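Local coordinates for mandelate racemase / muconate lactonizing enzyme, C-terminal domain protein (Pseudovibrio sp. JE062, PDB 4JHM) that belongs to the mandelate racemase / muconate lactonizing enzyme group of the enolase superfamily, pairing an N-terminal capping domain with a TIM-barrel domain, at residues H159-I164 and F323-P328. Residues are numbered along the deposited sequence; the frame is centred on the assembly and turned at random.
Sequences HGFTAI and FEQFYP
Tyr327 reaches across to both His159 and Phe161, and its side chain is the one to follow. Tyr327 CB comes first, 4.0 Å from Phe161 CE2. With CG anti to the backbone N (chi1 -170°), the ring extends from the segment following strand 323-326 toward the turn after helix 149-159. Tyr327 CG then lies 3.6 Å from Phe161 CE2, and the same phenylalanine carbon is 3.8 Å from Tyr327 CD2, so the inner half of the ring is where Phe161 sits. This is an edge-to-face pair: the phenylalanine points its edge at the tyrosine face, with the planes 65° apart. Further out the partner changes to His159. Tyr327 CE1 comes within 4.1 Å of His159 CD2, and Tyr327 CZ lies 3.9 Å from His159 CG. At the tip, OH stands over a face of the imidazole, offset toward its rim. The two rings form an offset stack with planes tilted by 28°, and His159 and Phe161 lie on the same side of the tyrosine plane, His159 near the hydroxyl end and Phe161 near CG. Next along the same rim, Phe161 turns its edge to the aliphatic part of Gln325, with Phe161 CZ 4.0 Å from Gln325 CG; the Gln325 amide is held by its NE2, which hydrogen-bonds to Ile340 O. Cys156 of helix 149-159 touches both Phe161 and Tyr327. The result is an aromatic cluster at the turn between helix 149-159 and strand 163-167, within a beta-alpha-beta unit begun by strand 133-139; the cluster links that unit to the chain leaving strand 323-326 in the enolase-superfamily TIM barrel.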
loop_
_atom_site.group_PDB
_atom_site.type_symbol
_atom_site.label_atom_id
_atom_site.label_comp_id
_atom_site.label_asym_id
_atom_site.label_seq_id
_atom_site.Cartn_x
_atom_site.Cartn_y
_atom_site.Cartn_z
ATOM N N HIS A 159 -16.612 -25.561 40.494
ATOM C CA HIS A 159 -17.914 -24.994 40.165
ATOM C C HIS A 159 -18.322 -25.374 38.752
ATOM O O HIS A 159 -19.503 -25.331 38.416
ATOM C CB HIS A 159 -17.930 -23.472 40.330
ATOM C CG HIS A 159 -19.311 -22.889 40.355
ATOM N ND1 HIS A 159 -20.189 -23.100 41.398
ATOM C CD2 HIS A 159 -19.970 -22.111 39.465
ATOM C CE1 HIS A 159 -21.326 -22.476 41.149
ATOM N NE2 HIS A 159 -21.220 -21.868 39.983
ATOM N N GLY A 160 -17.343 -25.743 37.930
ATOM C CA GLY A 160 -17.614 -26.262 36.589
ATOM C C GLY A 160 -17.046 -25.425 35.458
ATOM O O GLY A 160 -17.158 -25.800 34.292
ATOM N N PHE A 161 -16.434 -24.295 35.804
ATOM C CA PHE A 161 -15.923 -23.357 34.813
ATOM C C PHE A 161 -14.872 -23.993 33.911
ATOM O O PHE A 161 -14.016 -24.749 34.366
ATOM C CB PHE A 161 -15.323 -22.124 35.490
ATOM C CG PHE A 161 -16.344 -21.125 35.968
ATOM C CD1 PHE A 161 -17.151 -20.451 35.064
ATOM C CD2 PHE A 161 -16.477 -20.840 37.320
ATOM C CE1 PHE A 161 -18.080 -19.525 35.498
ATOM C CE2 PHE A 161 -17.404 -19.914 37.758
ATOM C CZ PHE A 161 -18.205 -19.255 36.843
ATOM N N THR A 162 -14.943 -23.653 32.631
ATOM C CA THR A 162 -14.081 -24.224 31.603
ATOM C C THR A 162 -12.959 -23.268 31.201
ATOM O O THR A 162 -12.053 -23.636 30.455
ATOM C CB THR A 162 -14.915 -24.528 30.348
ATOM O OG1 THR A 162 -15.916 -23.506 30.188
ATOM C CG2 THR A 162 -15.589 -25.885 30.478
ATOM N N ALA A 163 -13.034 -22.035 31.690
ATOM C CA ALA A 163 -12.097 -20.996 31.295
ATOM C C ALA A 163 -12.047 -19.906 32.353
ATOM O O ALA A 163 -13.049 -19.614 33.005
ATOM C CB ALA A 163 -12.506 -20.407 29.956
ATOM N N ILE A 164 -10.875 -19.309 32.520
ATOM C CA ILE A 164 -10.699 -18.248 33.494
ATOM C C ILE A 164 -9.946 -17.071 32.887
ATOM O O ILE A 164 -8.847 -17.236 32.357
ATOM C CB ILE A 164 -9.916 -18.752 34.714
ATOM C CG1 ILE A 164 -10.678 -19.894 35.393
ATOM C CG2 ILE A 164 -9.669 -17.610 35.689
ATOM C CD1 ILE A 164 -9.969 -20.474 36.597
ATOM N N PHE A 323 -19.325 -16.310 27.434
ATOM C CA PHE A 323 -20.105 -15.323 28.165
ATOM C C PHE A 323 -19.305 -14.988 29.408
ATOM O O PHE A 323 -18.985 -15.878 30.198
ATOM C CB PHE A 323 -21.467 -15.900 28.559
ATOM C CG PHE A 323 -22.144 -15.160 29.674
ATOM C CD1 PHE A 323 -21.918 -15.513 30.993
ATOM C CD2 PHE A 323 -23.024 -14.127 29.407
ATOM C CE1 PHE A 323 -22.549 -14.840 32.027
ATOM C CE2 PHE A 323 -23.659 -13.448 30.436
ATOM C CZ PHE A 323 -23.420 -13.805 31.747
ATOM N N GLU A 324 -18.962 -13.715 29.567
ATOM C CA GLU A 324 -18.181 -13.278 30.713
ATOM C C GLU A 324 -19.020 -13.393 31.985
ATOM O O GLU A 324 -20.056 -12.745 32.120
ATOM C CB GLU A 324 -17.701 -11.843 30.512
ATOM C CG GLU A 324 -16.864 -11.298 31.657
ATOM C CD GLU A 324 -16.153 -10.009 31.304
ATOM O OE1 GLU A 324 -15.112 -9.728 31.930
ATOM O OE2 GLU A 324 -16.628 -9.277 30.406
ATOM N N GLN A 325 -18.570 -14.233 32.907
ATOM C CA GLN A 325 -19.263 -14.423 34.172
ATOM C C GLN A 325 -18.336 -14.087 35.326
ATOM O O GLN A 325 -17.422 -14.853 35.644
ATOM C CB GLN A 325 -19.735 -15.870 34.311
ATOM C CG GLN A 325 -20.406 -16.175 35.641
ATOM C CD GLN A 325 -21.826 -15.657 35.704
ATOM O OE1 GLN A 325 -22.101 -14.619 36.310
ATOM N NE2 GLN A 325 -22.737 -16.371 35.062
ATOM N N PHE A 326 -18.565 -12.937 35.948
ATOM C CA PHE A 326 -17.801 -12.575 37.127
ATOM C C PHE A 326 -18.189 -13.494 38.281
ATOM O O PHE A 326 -19.371 -13.734 38.530
ATOM C CB PHE A 326 -18.027 -11.116 37.517
ATOM C CG PHE A 326 -17.208 -10.688 38.693
ATOM C CD1 PHE A 326 -15.932 -10.173 38.515
ATOM C CD2 PHE A 326 -17.696 -10.830 39.981
ATOM C CE1 PHE A 326 -15.165 -9.790 39.601
ATOM C CE2 PHE A 326 -16.936 -10.449 41.071
ATOM C CZ PHE A 326 -15.667 -9.928 40.881
ATOM N N TYR A 327 -17.180 -14.001 38.978
ATOM C CA TYR A 327 -17.375 -14.969 40.050
ATOM C C TYR A 327 -16.575 -14.465 41.247
ATOM O O TYR A 327 -15.387 -14.165 41.102
ATOM C CB TYR A 327 -16.886 -16.346 39.578
ATOM C CG TYR A 327 -17.242 -17.510 40.477
ATOM C CD1 TYR A 327 -18.563 -17.779 40.811
ATOM C CD2 TYR A 327 -16.255 -18.357 40.972
ATOM C CE1 TYR A 327 -18.890 -18.844 41.628
ATOM C CE2 TYR A 327 -16.571 -19.426 41.791
ATOM C CZ TYR A 327 -17.889 -19.665 42.117
ATOM O OH TYR A 327 -18.210 -20.729 42.931
ATOM N N PRO A 328 -17.212 -14.343 42.430
ATOM C CA PRO A 328 -18.586 -14.710 42.810
ATOM C C PRO A 328 -19.672 -13.898 42.105
ATOM O O PRO A 328 -19.370 -12.911 41.438
ATOM C CB PRO A 328 -18.631 -14.422 44.318
ATOM C CG PRO A 328 -17.220 -14.188 44.742
ATOM C CD PRO A 328 -16.506 -13.677 43.537
#